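Local coordinates for cytoplasmic Protein STM1381 (Salmonella enterica subsp. enterica serovar Typhimurium, PDB 3SOZ) that is of unknown function but belongs to a putative glutamine amidotransferase family, consistent with a class I glutaminase-like fold with parallel strands at its core, at residues Ala236-Trp239 / Cys240-His244; Val168-Gln171 / Pro172-Glu175. All blocks are in the same frame, centred on the assembly; numbering follows the deposited sequence.

Interaction 1 takes up residues 236-244 of helix 235-246, and interaction 2 is the loop 168-175 that leads into strand 175-187; their centres lie about 11 Å apart on the same side of the chain's centre. The loop comes first in the chain and lies against the flank of the later helix. Ile169 is the apolar link, its CG2 standing 3.6 Å from Phe238 CE1. Beside it Asn241 ND2 reaches to 2.9 Å from Val168 O, so a polar side chain of the helix faces the loop's backbone. No ligand lies in either contact, and no active-site role can be assigned to these residues; the pair is best read as packing between loop and helix.

Interaction 1 (Ala236-Trp239 / Cys240-His244); sequences ATFW and CNVLH
Val242 CG2 sits over one face of the Phe238 ring, 3.9 Å from the ring centroid and 13° off the normal, a CH-pi contact across one helical turn. Phe238 has CG anti to its backbone N (chi1 161°), which carries the ring along the helix flank to the Val242 methyl. The same methyl also meets Trp239, 4.1 Å from CE3, where the two side chains run alongside each other. The two rings are themselves packed: Phe238 CE2 stands 3.5 Å above the indole plane, over its centre. On another side, Thr237 and Asn241 point the same way, CG2 of Thr237 lying 3.6 Å from Asn241 OD1. Regular helical bonds hold this spacing, such as Asn241 N to Thr237 O at 2.8 Å and Leu243 N to Trp239 O at 2.9 Å. Trp239 and Leu243 pack on helix 36-42, where Leu42 meets both, while Val242 and Leu243 rest on Leu115 of strand 113-117. Phe238 meets Trp176 of strand 175-187 edge-to-face.

Interaction 2 (Val168-Gln171 / Pro172-Glu175); sequences VITQ and PFSE
Phe173 folds its ring back toward Ile169 and Thr170, rounding the bend that Gln171 and Pro172 make. From CB the side chain turns with CG between the backbone N and the carbonyl carbon (chi1 60°), and this turn brings the ring back to the preceding residues. CD2 is on the side of Ile169, and the next atom, CE2, makes the nearest approach, 3.5 Å from Ile169 O. At the tip, CZ lies 4.1 Å from Thr170 CA, and the Thr170 hydroxyl OG1 is 4.3 Å from the same CZ. One ring face is overlooked by the carbonyl of Thr170, whose O stands 4.3 Å above the plane, over the ring centre. Pro172 sits in the bend. A proline has no N-H to offer the carbonyls behind it, and its CD faces them instead, 3.7 Å from both Val168 O and Ile169 O. The Gln171 chain bends at chi2 (-30°), and its side chain touches Glu166 of the same loop. A water lies 2.6 Å from Gln171 O and is placed to donate to it and to Phe173 O. More acceptors surround this water than it has protons, so these bonds may not all be made at once. The loop joins strand 157-162 to strand 175-187. Beyond it the Phe173 ring also meets Trp232, the two planes inclined at about 55°. Ile169 packs on Asn241 and Thr245 of helix 235-246, while Phe173 meets Trp176 on strand 175-187 edge-to-face, so the loop touches both the helix and the strand it leads into.

Interaction 1 (Ala236-Trp239 / Cys240-His244)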
loop_
_atom_site.group_PDB
_atom_site.type_symbol
_atom_site.label_atom_id
_atom_site.label_comp_id
_atom_site.label_asym_id
_atom_site.label_seq_id
_atom_site.Cartn_x
_atom_site.Cartn_y
_atom_site.Cartn_z
ATOM N N ALA A 236 -23.484 -24.086 8.933
ATOM C CA ALA A 236 -22.741 -24.833 9.974
ATOM C C ALA A 236 -22.050 -26.117 9.446
ATOM O O ALA A 236 -20.832 -26.287 9.541
ATOM C CB ALA A 236 -23.648 -25.147 11.151
ATOM N N THR A 237 -22.840 -26.991 8.846
ATOM C CA THR A 237 -22.326 -28.200 8.245
ATOM C C THR A 237 -21.211 -27.883 7.248
ATOM O O THR A 237 -20.248 -28.648 7.100
ATOM C CB THR A 237 -23.477 -28.973 7.540
ATOM O OG1 THR A 237 -24.448 -29.353 8.525
ATOM C CG2 THR A 237 -22.957 -30.220 6.825
ATOM N N PHE A 238 -21.333 -26.768 6.549
ATOM C CA PHE A 238 -20.343 -26.499 5.547
ATOM C C PHE A 238 -18.958 -26.356 6.175
ATOM O O PHE A 238 -17.976 -26.818 5.602
ATOM C CB PHE A 238 -20.683 -25.258 4.744
ATOM C CG PHE A 238 -19.517 -24.686 4.026
ATOM C CD1 PHE A 238 -19.112 -25.220 2.810
ATOM C CD2 PHE A 238 -18.808 -23.616 4.571
ATOM C CE1 PHE A 238 -18.026 -24.696 2.129
ATOM C CE2 PHE A 238 -17.705 -23.086 3.899
ATOM C CZ PHE A 238 -17.317 -23.619 2.671
ATOM N N TRP A 239 -18.879 -25.704 7.334
ATOM C CA TRP A 239 -17.580 -25.462 7.961
ATOM C C TRP A 239 -17.092 -26.725 8.656
ATOM O O TRP A 239 -15.936 -27.122 8.501
ATOM C CB TRP A 239 -17.629 -24.265 8.918
ATOM C CG TRP A 239 -17.835 -22.939 8.212
ATOM C CD1 TRP A 239 -18.951 -22.150 8.240
ATOM C CD2 TRP A 239 -16.893 -22.259 7.370
ATOM N NE1 TRP A 239 -18.770 -21.034 7.463
ATOM C CE2 TRP A 239 -17.512 -21.074 6.921
ATOM C CE3 TRP A 239 -15.588 -22.536 6.956
ATOM C CZ2 TRP A 239 -16.862 -20.163 6.088
ATOM C CZ3 TRP A 239 -14.947 -21.636 6.124
ATOM C CH2 TRP A 239 -15.586 -20.467 5.692
ATOM N N CYS A 240 -17.980 -27.380 9.393
ATOM C CA CYS A 240 -17.667 -28.674 9.939
ATOM C C CYS A 240 -17.063 -29.597 8.866
ATOM O O CYS A 240 -15.991 -30.167 9.077
ATOM C CB CYS A 240 -18.899 -29.270 10.603
ATOM S SG CYS A 240 -19.355 -28.394 12.167
ATOM N N ASN A 241 -17.697 -29.709 7.707
ATOM C CA ASN A 241 -17.121 -30.520 6.647
ATOM C C ASN A 241 -15.753 -30.046 6.218
ATOM O O ASN A 241 -14.908 -30.868 5.878
ATOM C CB ASN A 241 -17.992 -30.529 5.401
ATOM C CG ASN A 241 -19.089 -31.598 5.429
ATOM O OD1 ASN A 241 -19.782 -31.803 6.422
ATOM N ND2 ASN A 241 -19.275 -32.250 4.286
ATOM N N VAL A 242 -15.529 -28.732 6.190
ATOM C CA VAL A 242 -14.255 -28.191 5.725
ATOM C C VAL A 242 -13.154 -28.663 6.676
ATOM O O VAL A 242 -12.050 -29.064 6.269
ATOM C CB VAL A 242 -14.266 -26.634 5.698
ATOM C CG1 VAL A 242 -12.962 -26.088 5.079
ATOM C CG2 VAL A 242 -15.439 -26.128 4.908
ATOM N N LEU A 243 -13.486 -28.585 7.954
ATOM C CA LEU A 243 -12.598 -28.962 9.021
ATOM C C LEU A 243 -12.338 -30.465 9.003
ATOM O O LEU A 243 -11.207 -30.884 8.822
ATOM C CB LEU A 243 -13.184 -28.491 10.348
ATOM C CG LEU A 243 -12.589 -27.219 10.973
ATOM C CD1 LEU A 243 -11.868 -26.309 9.980
ATOM C CD2 LEU A 243 -13.681 -26.472 11.673
ATOM N N HIS A 244 -13.378 -31.283 9.148
ATOM C CA HIS A 244 -13.202 -32.726 8.959
ATOM C C HIS A 244 -12.364 -33.051 7.705
ATOM O O HIS A 244 -11.457 -33.858 7.777
ATOM C CB HIS A 244 -14.535 -33.499 9.003
ATOM C CG HIS A 244 -15.180 -33.521 10.363
ATOM N ND1 HIS A 244 -16.505 -33.184 10.571
ATOM C CD2 HIS A 244 -14.678 -33.832 11.585
ATOM C CE1 HIS A 244 -16.795 -33.297 11.857
ATOM N NE2 HIS A 244 -15.703 -33.689 12.495
#

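Interaction 2 (Val168-Gln171 / Pro172-Glu175)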
loop_
_atom_site.group_PDB
_atom_site.type_symbol
_atom_site.label_atom_id
_atom_site.label_comp_id
_atom_site.label_asym_id
_atom_site.label_seq_id
_atom_site.Cartn_x
_atom_site.Cartn_y
_atom_site.Cartn_z
ATOM N N VAL A 168 -17.196 -34.245 -0.541
ATOM C CA VAL A 168 -18.000 -34.346 0.642
ATOM C C VAL A 168 -18.527 -32.979 1.083
ATOM O O VAL A 168 -19.678 -32.865 1.499
ATOM C CB VAL A 168 -17.199 -34.997 1.781
ATOM C CG1 VAL A 168 -18.124 -35.820 2.657
ATOM C CG2 VAL A 168 -16.088 -35.894 1.213
ATOM N N ILE A 169 -17.693 -31.943 0.982
ATOM C CA ILE A 169 -18.065 -30.596 1.452
ATOM C C ILE A 169 -19.210 -30.049 0.618
ATOM O O ILE A 169 -20.099 -29.362 1.134
ATOM C CB ILE A 169 -16.863 -29.610 1.386
ATOM C CG1 ILE A 169 -15.744 -30.062 2.325
ATOM C CG2 ILE A 169 -17.284 -28.193 1.737
ATOM C CD1 ILE A 169 -14.362 -29.641 1.870
ATOM N N THR A 170 -19.192 -30.432 -0.655
ATOM C CA THR A 170 -19.928 -29.799 -1.730
ATOM C C THR A 170 -21.211 -30.537 -2.140
ATOM O O THR A 170 -22.021 -30.000 -2.912
ATOM C CB THR A 170 -18.983 -29.662 -2.952
ATOM O OG1 THR A 170 -19.087 -28.352 -3.502
ATOM C CG2 THR A 170 -19.247 -30.729 -4.031
ATOM N N GLN A 171 -21.408 -31.765 -1.647
ATOM C CA GLN A 171 -22.591 -32.552 -2.075
ATOM C C GLN A 171 -23.903 -31.864 -1.686
ATOM O O GLN A 171 -24.676 -31.478 -2.573
ATOM C CB GLN A 171 -22.561 -34.039 -1.617
ATOM C CG GLN A 171 -21.565 -35.006 -2.366
ATOM C CD GLN A 171 -21.239 -34.676 -3.874
ATOM O OE1 GLN A 171 -20.734 -35.545 -4.618
ATOM N NE2 GLN A 171 -21.490 -33.424 -4.300
ATOM N N PRO A 172 -24.106 -31.642 -0.368
ATOM C CA PRO A 172 -25.407 -31.273 0.211
ATOM C C PRO A 172 -26.122 -30.022 -0.358
ATOM O O PRO A 172 -27.273 -29.752 0.036
ATOM C CB PRO A 172 -25.076 -31.077 1.705
ATOM C CG PRO A 172 -23.764 -31.807 1.906
ATOM C CD PRO A 172 -23.035 -31.589 0.646
ATOM N N PHE A 173 -25.460 -29.279 -1.257
ATOM C CA PHE A 173 -26.037 -28.064 -1.867
ATOM C C PHE A 173 -25.503 -27.873 -3.276
ATOM O O PHE A 173 -24.450 -28.441 -3.640
ATOM C CB PHE A 173 -25.697 -26.816 -1.031
ATOM C CG PHE A 173 -24.210 -26.561 -0.898
ATOM C CD1 PHE A 173 -23.484 -25.986 -1.952
ATOM C CD2 PHE A 173 -23.535 -26.914 0.266
ATOM C CE1 PHE A 173 -22.125 -25.779 -1.858
ATOM C CE2 PHE A 173 -22.175 -26.704 0.364
ATOM C CZ PHE A 173 -21.471 -26.133 -0.699
ATOM N N SER A 174 -26.205 -27.057 -4.064
ATOM C CA SER A 174 -25.718 -26.708 -5.416
ATOM C C SER A 174 -25.689 -25.208 -5.676
ATOM O O SER A 174 -24.832 -24.716 -6.432
ATOM C CB SER A 174 -26.529 -27.418 -6.521
ATOM O OG SER A 174 -27.852 -26.909 -6.609
ATOM N N GLU A 175 -26.646 -24.511 -5.057
ATOM C CA GLU A 175 -26.767 -23.057 -5.135
ATOM C C GLU A 175 -26.269 -22.370 -3.842
ATOM O O GLU A 175 -26.637 -22.747 -2.705
ATOM C CB GLU A 175 -28.218 -22.680 -5.486
ATOM C CG GLU A 175 -28.743 -21.336 -4.900
ATOM C CD GLU A 175 -29.774 -20.626 -5.801
ATOM O OE1 GLU A 175 -29.618 -20.670 -7.060
ATOM O OE2 GLU A 175 -30.715 -20.005 -5.234
HETATM O O HOH W 1 -23.756 -30.586 -4.868
#